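Local coordinates for protein cytosolic phospholipase A2 delta (PDB 5IZ5) that selectively hydrolyses glycerophospholipids at the sn-2 position in a calcium-dependent manner, with a preference for linoleic acid there, at residues L463-S468 with S660-R665; E483-S488 with V492-Y497; S536-D541 with T771-T776; D541-L546 with T587-A592. The protein carries 3 engineered substitutions. All coordinates share one frame; numbering follows the deposited sequence.

Interaction 1 of 4, residues L463-S468 with S660-R665; sequences LPLYLS and SPSMFR
Leu465 is the first residue of strand 463-468 to meet the loop 660-665. Its CB faces the hydroxyl of Ser662, with 3.9 Å between Leu465 CB and Ser662 OG, while the CD1 methyl lies alongside Ser662 CB at 4.0 Å. Two residues on, past Tyr466 pointing to the other side of the sheet, Leu467 sends both methyls to the same serine. Leu467 CD2 also reaches the Pro661 ring, 3.9 Å from its CD. The other methyl is modelled with Leu467 CD1 3.0 Å from Ser662 OG, a placing that is doubtful because CD1 nearly eclipses CA (chi2 9°). No hydrogen bond links the two segments. Ser662 OG, held anti to its own carbonyl carbon (chi1 -83°), projects between the two leucines and bonds instead to Glu486 OE1, so this buried hydroxyl is satisfied although its neighbours across the contact are leucine carbons. A turn of loop with Met663 N bonded to Ser660 O at 2.8 Å presents Pro661 and Ser662 together. The strand lies in the mixed sheet of the catalytic domain, parallel to strand 360-363, which runs up to the nucleophile Ser365, and antiparallel to strand 482-487; Pro464 and Tyr466 pack on helix 367-375 across the sheet from the loop.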
# COMPACT_ATOMS: atom_id res chain seq x y z
N LEU B 463 -11.51 -14.51 7.65
CA LEU B 463 -10.28 -13.96 7.08
C LEU B 463 -10.22 -12.45 7.39
O LEU B 463 -11.12 -11.71 6.99
CB LEU B 463 -10.23 -14.16 5.57
CG LEU B 463 -8.99 -13.58 4.87
CD1 LEU B 463 -7.77 -14.43 5.14
CD2 LEU B 463 -9.20 -13.46 3.38
N PRO B 464 -9.16 -12.00 8.09
CA PRO B 464 -9.01 -10.58 8.41
C PRO B 464 -8.35 -9.80 7.28
O PRO B 464 -7.34 -10.24 6.72
CB PRO B 464 -8.12 -10.60 9.64
CG PRO B 464 -7.26 -11.79 9.45
CD PRO B 464 -8.05 -12.79 8.65
N LEU B 465 -8.92 -8.64 6.95
CA LEU B 465 -8.42 -7.79 5.88
C LEU B 465 -8.16 -6.38 6.41
O LEU B 465 -9.09 -5.70 6.87
CB LEU B 465 -9.43 -7.76 4.73
CG LEU B 465 -9.65 -9.12 4.05
CD1 LEU B 465 -10.99 -9.19 3.34
CD2 LEU B 465 -8.52 -9.44 3.09
N TYR B 466 -6.91 -5.95 6.37
CA TYR B 466 -6.51 -4.65 6.88
C TYR B 466 -6.15 -3.77 5.69
O TYR B 466 -5.45 -4.21 4.77
CB TYR B 466 -5.29 -4.78 7.80
CG TYR B 466 -5.32 -5.87 8.87
CD1 TYR B 466 -5.54 -5.55 10.20
CD2 TYR B 466 -5.09 -7.21 8.54
CE1 TYR B 466 -5.54 -6.53 11.19
CE2 TYR B 466 -5.09 -8.20 9.53
CZ TYR B 466 -5.32 -7.85 10.85
OH TYR B 466 -5.32 -8.82 11.84
N LEU B 467 -6.62 -2.51 5.70
CA LEU B 467 -6.42 -1.62 4.54
C LEU B 467 -5.55 -0.40 4.82
O LEU B 467 -5.54 0.14 5.93
CB LEU B 467 -7.76 -1.14 3.97
CG LEU B 467 -8.38 -1.70 2.68
CD1 LEU B 467 -7.69 -2.91 2.09
CD2 LEU B 467 -9.85 -1.99 2.92
N SER B 468 -4.81 0.00 3.79
CA SER B 468 -4.09 1.26 3.77
C SER B 468 -4.09 1.84 2.36
O SER B 468 -4.37 1.15 1.39
CB SER B 468 -2.66 1.03 4.21
OG SER B 468 -1.97 0.31 3.21
N SER B 660 -14.31 -0.83 3.03
CA SER B 660 -15.12 -1.51 2.01
C SER B 660 -14.40 -2.02 0.75
O SER B 660 -14.82 -3.02 0.17
CB SER B 660 -16.27 -0.60 1.58
OG SER B 660 -15.80 0.61 1.00
N PRO B 661 -13.31 -1.35 0.32
CA PRO B 661 -12.65 -1.83 -0.90
C PRO B 661 -12.27 -3.33 -0.90
O PRO B 661 -12.34 -3.99 -1.94
CB PRO B 661 -11.39 -0.97 -0.98
CG PRO B 661 -11.78 0.28 -0.27
CD PRO B 661 -12.66 -0.15 0.86
N SER B 662 -11.89 -3.85 0.26
CA SER B 662 -11.58 -5.27 0.40
C SER B 662 -12.81 -6.17 0.19
O SER B 662 -12.66 -7.33 -0.22
CB SER B 662 -10.95 -5.54 1.78
OG SER B 662 -9.55 -5.25 1.75
N MET B 663 -14.00 -5.64 0.47
CA MET B 663 -15.25 -6.36 0.21
C MET B 663 -15.59 -6.45 -1.28
O MET B 663 -16.49 -7.20 -1.64
CB MET B 663 -16.42 -5.73 0.99
CG MET B 663 -16.29 -5.78 2.51
SD MET B 663 -16.06 -7.46 3.12
CE MET B 663 -15.90 -7.22 4.88
N PHE B 664 -14.86 -5.73 -2.14
CA PHE B 664 -15.12 -5.75 -3.59
C PHE B 664 -13.96 -6.22 -4.46
O PHE B 664 -14.00 -6.05 -5.68
CB PHE B 664 -15.59 -4.37 -4.05
CG PHE B 664 -16.88 -3.97 -3.43
CD1 PHE B 664 -18.07 -4.43 -3.95
CD2 PHE B 664 -16.90 -3.17 -2.30
CE1 PHE B 664 -19.27 -4.08 -3.37
CE2 PHE B 664 -18.10 -2.81 -1.71
CZ PHE B 664 -19.29 -3.27 -2.25
N ARG B 665 -12.95 -6.81 -3.86
CA ARG B 665 -11.92 -7.48 -4.65
C ARG B 665 -12.60 -8.60 -5.45
O ARG B 665 -13.44 -9.31 -4.91
CB ARG B 665 -10.84 -8.06 -3.75
CG ARG B 665 -9.76 -8.81 -4.52
CD ARG B 665 -8.62 -9.25 -3.64
NE ARG B 665 -7.65 -10.05 -4.39
CZ ARG B 665 -6.53 -10.56 -3.87
NH1 ARG B 665 -6.21 -10.35 -2.59
NH2 ARG B 665 -5.72 -11.27 -4.64

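Interaction 2 of 4, residues E483-S488 with V492-Y497; sequences EWVEFS and VGFLKY
Phe487 and Val492 face each other across the beta hairpin of strands 482-487 and 492-494, where the packing is close. Val492 CG1 sits over one face of the Phe487 ring, a CH-pi contact 3.7 Å from the centroid. Further along the same face of the sheet, Val485 CG2 lies over the Phe494 ring, 3.9 Å from its centroid. Between these two non-hydrogen-bonded pairs, Glu486 and Gly493 exchange both backbone bonds: Glu486 N to Gly493 O is 2.9 Å and Gly493 N to Glu486 O is 3.0 Å. Past Phe494 the second segment leaves the strand and the spacing widens. Leu495 N gives only a weak bond to Trp484 O, at 3.5 Å, and a water takes up the slack, donating to Trp484 O and accepting from Lys496 N at 3.0 Å. At this looser end the carboxylate of Glu483 ties the hairpin again. Lys496 bends at chi2 and chi3 (-148° and -81°), which brings NZ to the anti lone pair of Glu483 OE1, a salt bridge of 2.8 Å. Tyr497 OH bonds to the same oxygen, which lies at the ring edge; the modelled separation is very short and doubtful. Thr641 and Asn470 bond to OE2, so both carboxylate oxygens are engaged. An alanine in place of Glu483 would probably strip Lys496 NZ and Tyr497 OH of their shared acceptor, though the lysine still has Asp634 and the hydroxyl Thr641 N, and leave Thr641 OG1 and Asn470 ND2 without theirs. The buried charges of Glu483, Lys496 and Asp634 are likely to stabilise one another.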
# COMPACT_ATOMS: atom_id res chain seq x y z
N GLU B 483 -4.01 4.72 -3.95
CA GLU B 483 -4.14 3.32 -4.33
C GLU B 483 -4.34 2.45 -3.10
O GLU B 483 -3.59 2.56 -2.13
CB GLU B 483 -2.88 2.86 -5.07
CG GLU B 483 -2.56 3.73 -6.28
CD GLU B 483 -1.21 3.42 -6.90
OE1 GLU B 483 -1.16 3.29 -8.14
OE2 GLU B 483 -0.21 3.32 -6.16
N TRP B 484 -5.35 1.60 -3.14
CA TRP B 484 -5.66 0.74 -2.00
C TRP B 484 -4.65 -0.41 -1.93
O TRP B 484 -4.43 -1.10 -2.93
CB TRP B 484 -7.09 0.20 -2.08
CG TRP B 484 -8.12 1.30 -1.93
CD1 TRP B 484 -8.77 1.95 -2.93
CD2 TRP B 484 -8.59 1.87 -0.71
NE1 TRP B 484 -9.61 2.90 -2.41
CE2 TRP B 484 -9.52 2.87 -1.04
CE3 TRP B 484 -8.30 1.64 0.64
CZ2 TRP B 484 -10.19 3.64 -0.07
CZ3 TRP B 484 -8.96 2.41 1.61
CH2 TRP B 484 -9.89 3.39 1.25
N VAL B 485 -4.04 -0.56 -0.77
CA VAL B 485 -3.17 -1.68 -0.47
C VAL B 485 -3.81 -2.52 0.64
O VAL B 485 -3.98 -2.07 1.78
CB VAL B 485 -1.76 -1.23 -0.05
CG1 VAL B 485 -0.90 -2.45 0.29
CG2 VAL B 485 -1.10 -0.42 -1.15
N GLU B 486 -4.14 -3.75 0.29
CA GLU B 486 -4.82 -4.67 1.19
C GLU B 486 -3.81 -5.59 1.87
O GLU B 486 -2.90 -6.10 1.21
CB GLU B 486 -5.81 -5.47 0.36
CG GLU B 486 -6.36 -6.72 1.02
CD GLU B 486 -7.31 -7.43 0.08
OE1 GLU B 486 -8.47 -6.96 -0.05
OE2 GLU B 486 -6.90 -8.44 -0.54
N PHE B 487 -4.00 -5.82 3.18
CA PHE B 487 -3.18 -6.76 3.95
C PHE B 487 -4.05 -7.91 4.48
O PHE B 487 -5.12 -7.68 5.06
CB PHE B 487 -2.55 -6.08 5.17
CG PHE B 487 -1.55 -5.01 4.84
CD1 PHE B 487 -0.21 -5.18 5.16
CD2 PHE B 487 -1.95 -3.83 4.23
CE1 PHE B 487 0.72 -4.19 4.87
CE2 PHE B 487 -1.02 -2.83 3.93
CZ PHE B 487 0.31 -3.01 4.25
N SER B 488 -3.57 -9.14 4.30
CA SER B 488 -4.16 -10.31 4.96
C SER B 488 -3.04 -11.26 5.41
O SER B 488 -1.89 -11.08 5.01
CB SER B 488 -5.11 -11.05 4.02
OG SER B 488 -4.43 -12.02 3.25
N VAL B 492 -0.35 -9.49 0.73
CA VAL B 492 -0.36 -8.04 0.81
C VAL B 492 -0.14 -7.52 -0.60
O VAL B 492 0.79 -7.95 -1.29
CB VAL B 492 0.78 -7.53 1.72
CG1 VAL B 492 0.80 -6.02 1.75
CG2 VAL B 492 0.64 -8.09 3.13
N GLY B 493 -1.00 -6.61 -1.05
CA GLY B 493 -0.87 -6.10 -2.40
C GLY B 493 -1.87 -5.07 -2.86
O GLY B 493 -2.74 -4.64 -2.11
N PHE B 494 -1.70 -4.68 -4.12
CA PHE B 494 -2.46 -3.62 -4.74
C PHE B 494 -3.64 -4.21 -5.47
O PHE B 494 -3.46 -5.01 -6.39
CB PHE B 494 -1.59 -2.88 -5.77
CG PHE B 494 -0.55 -2.00 -5.18
CD1 PHE B 494 -0.75 -0.62 -5.15
CD2 PHE B 494 0.64 -2.52 -4.69
CE1 PHE B 494 0.22 0.21 -4.62
CE2 PHE B 494 1.61 -1.69 -4.15
CZ PHE B 494 1.39 -0.32 -4.12
N LEU B 495 -4.84 -3.77 -5.10
CA LEU B 495 -6.05 -4.16 -5.82
C LEU B 495 -6.01 -3.68 -7.29
O LEU B 495 -6.35 -4.42 -8.20
CB LEU B 495 -7.30 -3.61 -5.10
CG LEU B 495 -7.55 -4.12 -3.66
CD1 LEU B 495 -8.71 -3.38 -3.01
CD2 LEU B 495 -7.78 -5.63 -3.63
N LYS B 496 -5.54 -2.46 -7.52
CA LYS B 496 -5.47 -1.90 -8.88
C LYS B 496 -4.55 -2.68 -9.84
O LYS B 496 -4.87 -2.84 -11.03
CB LYS B 496 -5.00 -0.44 -8.80
CG LYS B 496 -5.00 0.36 -10.11
CD LYS B 496 -3.89 1.41 -10.13
CE LYS B 496 -4.24 2.67 -9.38
NZ LYS B 496 -3.32 3.77 -9.78
N TYR B 497 -3.41 -3.17 -9.35
CA TYR B 497 -2.40 -3.79 -10.22
C TYR B 497 -2.43 -5.33 -10.21
O TYR B 497 -1.72 -5.98 -10.98
CB TYR B 497 -0.99 -3.33 -9.82
CG TYR B 497 -0.75 -1.83 -9.88
CD1 TYR B 497 -0.67 -1.17 -11.09
CD2 TYR B 497 -0.57 -1.10 -8.72
CE1 TYR B 497 -0.45 0.20 -11.14
CE2 TYR B 497 -0.34 0.26 -8.76
CZ TYR B 497 -0.28 0.91 -9.97
OH TYR B 497 -0.04 2.26 -10.02
O HOH W 1 -4.53 -0.58 -5.37

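Interaction 3 of 4, residues S536-D541 with T771-T776; sequences SLNLLD and TLSNMT. With SO4 (sulfate ion), chain M.
A type I beta turn from Thr771 to Asn774, part of a loop that passes close to the catalytic centre, brings Leu772 and Ser773 up to Asn538 on helix 534-543. The contact is small and rests on one amide. Asn538 CG stands anti to its carbonyl carbon (chi1 -69°), which swings the amide out from the helix toward the turn. Its nitrogen does the touching: Asn538 ND2 lies 3.2 Å from Ser773 OG, and a methyl of Leu772 borders it, with 3.8 Å between CD2 and Asn538 ND2. The turn is closed by Asn774 N bonding to Thr771 O at 3.0 Å. Asn774 then makes an Asx turn, Thr776 N bonding to Asn774 OD1 at 3.0 Å with the donor well above the carbonyl plane, 56° out of it. Thr776 OG1 in turn bonds to a sulfate, probably from the crystallisation liquor, at a modelled distance too short to be trusted; the ion also bonds to the hydroxyls of Ser399 and Ser581 and to the backbone N of Lys400 and Leu401. The side chain of Leu772 lies about 6 Å from that of the nucleophile Ser365 and about 4 Å from Gly334, which binds substrate. Arg577, the stronger polar partner of both Asn538 and Ser773, joins helix and turn, its guanidinium bonding to Asn538 OD1 and Asp541 OD2 and its backbone O to Ser773 OG, and next to this polar junction the turn presents an apolar leucine beside the substrate-binding glycine.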
# COMPACT_ATOMS: atom_id res chain seq x y z
N SER B 536 0.22 9.66 13.65
CA SER B 536 1.49 10.31 13.32
C SER B 536 1.26 11.78 13.02
O SER B 536 2.05 12.63 13.43
CB SER B 536 2.17 9.65 12.12
OG SER B 536 2.44 8.29 12.38
N LEU B 537 0.19 12.08 12.30
CA LEU B 537 -0.13 13.46 12.02
C LEU B 537 -0.62 14.19 13.27
O LEU B 537 -0.28 15.35 13.47
CB LEU B 537 -1.16 13.55 10.90
CG LEU B 537 -1.83 14.90 10.59
CD1 LEU B 537 -2.36 14.88 9.17
CD2 LEU B 537 -2.97 15.23 11.55
N ASN B 538 -1.40 13.52 14.12
CA ASN B 538 -1.82 14.14 15.37
C ASN B 538 -0.65 14.41 16.31
O ASN B 538 -0.66 15.39 17.06
CB ASN B 538 -2.86 13.30 16.10
CG ASN B 538 -4.19 13.27 15.38
OD1 ASN B 538 -4.39 13.97 14.39
ND2 ASN B 538 -5.09 12.44 15.87
N LEU B 539 0.36 13.54 16.27
CA LEU B 539 1.54 13.73 17.11
C LEU B 539 2.32 14.93 16.59
O LEU B 539 2.83 15.73 17.37
CB LEU B 539 2.42 12.47 17.10
CG LEU B 539 3.52 12.34 18.16
CD1 LEU B 539 3.02 12.50 19.59
CD2 LEU B 539 4.24 11.00 18.02
N LEU B 540 2.37 15.08 15.28
CA LEU B 540 3.12 16.17 14.66
C LEU B 540 2.50 17.53 14.99
O LEU B 540 3.23 18.47 15.32
CB LEU B 540 3.18 15.94 13.14
CG LEU B 540 3.89 17.06 12.33
CD1 LEU B 540 4.97 16.54 11.38
CD2 LEU B 540 2.88 17.87 11.53
N ASP B 541 1.18 17.64 14.90
CA ASP B 541 0.48 18.88 15.25
C ASP B 541 0.54 19.22 16.74
O ASP B 541 0.71 20.39 17.12
CB ASP B 541 -1.00 18.82 14.85
CG ASP B 541 -1.23 18.95 13.35
OD1 ASP B 541 -0.27 19.23 12.59
OD2 ASP B 541 -2.40 18.77 12.93
N THR B 771 -13.19 10.60 22.32
CA THR B 771 -12.61 11.39 21.24
C THR B 771 -11.38 10.68 20.65
O THR B 771 -10.70 9.93 21.34
CB THR B 771 -12.27 12.83 21.72
OG1 THR B 771 -11.85 13.62 20.60
CG2 THR B 771 -11.19 12.84 22.78
N LEU B 772 -11.11 10.95 19.37
CA LEU B 772 -10.11 10.23 18.58
C LEU B 772 -8.80 9.98 19.31
O LEU B 772 -8.33 8.85 19.40
CB LEU B 772 -9.81 10.99 17.28
CG LEU B 772 -8.86 10.33 16.28
CD1 LEU B 772 -9.41 8.99 15.81
CD2 LEU B 772 -8.64 11.26 15.10
N SER B 773 -8.20 11.03 19.85
CA SER B 773 -6.87 10.91 20.41
C SER B 773 -6.83 10.40 21.84
O SER B 773 -5.76 10.08 22.32
CB SER B 773 -6.10 12.22 20.30
OG SER B 773 -5.86 12.52 18.94
N ASN B 774 -7.97 10.32 22.54
CA ASN B 774 -7.96 9.84 23.91
C ASN B 774 -7.58 8.37 23.96
O ASN B 774 -8.20 7.54 23.30
CB ASN B 774 -9.30 10.06 24.61
CG ASN B 774 -9.26 9.71 26.09
OD1 ASN B 774 -8.19 9.58 26.68
ND2 ASN B 774 -10.43 9.57 26.70
N MET B 775 -6.55 8.07 24.75
CA MET B 775 -6.04 6.71 24.91
C MET B 775 -6.15 6.24 26.36
O MET B 775 -5.55 5.22 26.73
CB MET B 775 -4.59 6.65 24.42
CG MET B 775 -4.41 6.65 22.90
SD MET B 775 -5.05 5.18 22.05
CE MET B 775 -4.54 3.86 23.15
N THR B 776 -6.90 6.96 27.18
CA THR B 776 -7.14 6.58 28.57
C THR B 776 -8.63 6.58 28.86
O THR B 776 -9.27 7.63 28.89
CB THR B 776 -6.43 7.54 29.55
OG1 THR B 776 -5.08 7.74 29.12
CG2 THR B 776 -6.44 6.96 30.97
S SO4 M . -3.15 9.24 31.89
O1 SO4 M . -4.14 8.81 32.91
O2 SO4 M . -3.37 8.49 30.63
O3 SO4 M . -3.29 10.69 31.64
O4 SO4 M . -1.78 8.97 32.38

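Interaction 4 of 4, residues D541-L546 with T587-A592; sequences DAWYDL and TALAQA
The indole of Trp543 lies with one face against Ala590, in the first turn of helix 588-593. The methyl of Ala590 is 3.5 Å above the ring plane, displaced toward the rim, and 3.7 Å separates Ala590 CB from Trp543 CE2. Ala590 CA comes over the six-membered ring as a CH-pi contact, 3.9 Å from its centroid and 30° off the normal. At the rim of the six-membered ring, Leu589 CD1 touches Trp543 CZ2 at 3.8 Å. At the edges, in the ring plane, lie Tyr544 OH by CE3 and a water by NE1. That water accepts from both sides, from Trp543 NE1 at 2.9 Å and from Thr587 OG1 at 2.7 Å. Thr587 is the N-cap of helix 588-593: with OG1 turned back by chi1 of 55°, it accepts from Ala590 N at 3.0 Å along a nearly straight bond of 163°. Cut back to an alanine, Trp543 would probably leave a gap beside Ala590 and Leu589 and the bridging water without its indole donor. This is structural packing, remote from the nucleophile and the substrate site. It joins the C-terminal end of helix 534-543 to helix 588-593, while Leu589 also touches Leu409 of helix 406-422. Its grip is chiefly apolar, and the one polar group of the indole is satisfied by a water that also bonds to the N-cap hydroxyl, linking the tryptophan to the helix cap without any direct hydrogen bond between them.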
# COMPACT_ATOMS: atom_id res chain seq x y z
N ASP B 541 1.18 17.64 14.90
CA ASP B 541 0.48 18.88 15.25
C ASP B 541 0.54 19.22 16.74
O ASP B 541 0.71 20.39 17.12
CB ASP B 541 -1.00 18.82 14.85
CG ASP B 541 -1.23 18.95 13.35
OD1 ASP B 541 -0.27 19.23 12.59
OD2 ASP B 541 -2.40 18.77 12.93
N ALA B 542 0.37 18.22 17.59
CA ALA B 542 0.42 18.43 19.03
C ALA B 542 1.82 18.85 19.50
O ALA B 542 1.94 19.57 20.49
CB ALA B 542 -0.01 17.17 19.76
N TRP B 543 2.85 18.41 18.79
CA TRP B 543 4.23 18.62 19.22
C TRP B 543 4.94 19.81 18.61
O TRP B 543 5.68 20.50 19.30
CB TRP B 543 5.08 17.38 18.95
CG TRP B 543 4.95 16.32 20.01
CD1 TRP B 543 4.02 16.27 21.00
CD2 TRP B 543 5.77 15.15 20.17
NE1 TRP B 543 4.22 15.16 21.78
CE2 TRP B 543 5.28 14.45 21.29
CE3 TRP B 543 6.87 14.63 19.47
CZ2 TRP B 543 5.85 13.25 21.73
CZ3 TRP B 543 7.43 13.44 19.91
CH2 TRP B 543 6.92 12.77 21.03
N TYR B 544 4.72 20.04 17.32
CA TYR B 544 5.48 21.00 16.54
C TYR B 544 4.56 22.12 16.08
O TYR B 544 3.55 21.89 15.41
CB TYR B 544 6.11 20.33 15.32
CG TYR B 544 7.00 19.18 15.71
CD1 TYR B 544 6.49 17.90 15.77
CD2 TYR B 544 8.34 19.37 16.05
CE1 TYR B 544 7.28 16.83 16.14
CE2 TYR B 544 9.14 18.31 16.42
CZ TYR B 544 8.60 17.04 16.46
OH TYR B 544 9.35 15.97 16.83
N ASP B 545 4.92 23.35 16.45
CA ASP B 545 4.20 24.52 15.97
C ASP B 545 4.56 24.72 14.51
O ASP B 545 5.42 25.54 14.18
CB ASP B 545 4.57 25.75 16.82
CG ASP B 545 3.58 26.89 16.66
OD1 ASP B 545 2.90 26.96 15.61
OD2 ASP B 545 3.47 27.72 17.60
N LEU B 546 3.90 23.97 13.62
CA LEU B 546 4.18 24.07 12.19
C LEU B 546 3.63 25.37 11.60
O LEU B 546 2.52 25.43 11.08
CB LEU B 546 3.71 22.83 11.40
CG LEU B 546 4.77 21.77 11.07
CD1 LEU B 546 4.26 20.84 9.98
CD2 LEU B 546 6.10 22.37 10.62
N THR B 587 5.40 16.19 27.83
CA THR B 587 5.45 14.87 28.48
C THR B 587 6.89 14.35 28.53
O THR B 587 7.79 14.90 27.88
CB THR B 587 4.57 13.82 27.78
OG1 THR B 587 4.91 13.73 26.39
CG2 THR B 587 3.08 14.13 27.93
N ALA B 588 7.10 13.29 29.29
CA ALA B 588 8.37 12.58 29.26
C ALA B 588 8.65 12.10 27.83
O ALA B 588 9.78 12.15 27.36
CB ALA B 588 8.37 11.42 30.24
N LEU B 589 7.59 11.67 27.15
CA LEU B 589 7.70 11.18 25.78
C LEU B 589 8.20 12.29 24.86
O LEU B 589 9.14 12.09 24.09
CB LEU B 589 6.34 10.67 25.27
CG LEU B 589 6.27 9.56 24.22
CD1 LEU B 589 5.10 9.81 23.28
CD2 LEU B 589 7.55 9.35 23.42
N ALA B 590 7.56 13.46 24.95
CA ALA B 590 7.94 14.60 24.13
C ALA B 590 9.34 15.08 24.47
O ALA B 590 10.13 15.36 23.58
CB ALA B 590 6.94 15.74 24.32
N GLN B 591 9.66 15.13 25.75
CA GLN B 591 10.98 15.57 26.19
C GLN B 591 12.10 14.69 25.61
O GLN B 591 13.15 15.19 25.20
CB GLN B 591 11.04 15.62 27.71
CG GLN B 591 10.25 16.77 28.29
CD GLN B 591 10.63 17.11 29.71
OE1 GLN B 591 10.87 16.22 30.54
NE2 GLN B 591 10.69 18.40 30.01
N ALA B 592 11.85 13.38 25.53
CA ALA B 592 12.84 12.44 25.02
C ALA B 592 12.94 12.43 23.50
O ALA B 592 14.02 12.18 22.97
CB ALA B 592 12.55 11.04 25.52
O HOH W 2 3.40 13.81 24.18

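How the interactions relate
The four contacts form two neighbourhoods of the catalytic domain. Interactions 1 and 2 have centres 9 Å apart and share a sheet: strands 463-471 and 482-487 are adjacent, with a probable hydrogen bond from Phe487 N to Tyr466 O, 2.7 Å. Along the chain, interaction 2 is nested inside the loop that interaction 1 closes. Interactions 3 and 4 both use helix 534-543, share Asp541 and have centres 12 Å apart; they touch where Leu540 CD2 packs 3.6 Å from Leu546 CD1. The centres of interactions 1 and 3 lie about 25 Å apart, yet both approach the nucleophile Ser365: its side chain is about 9 Å from that of Leu467 and about 6 Å from that of Leu772.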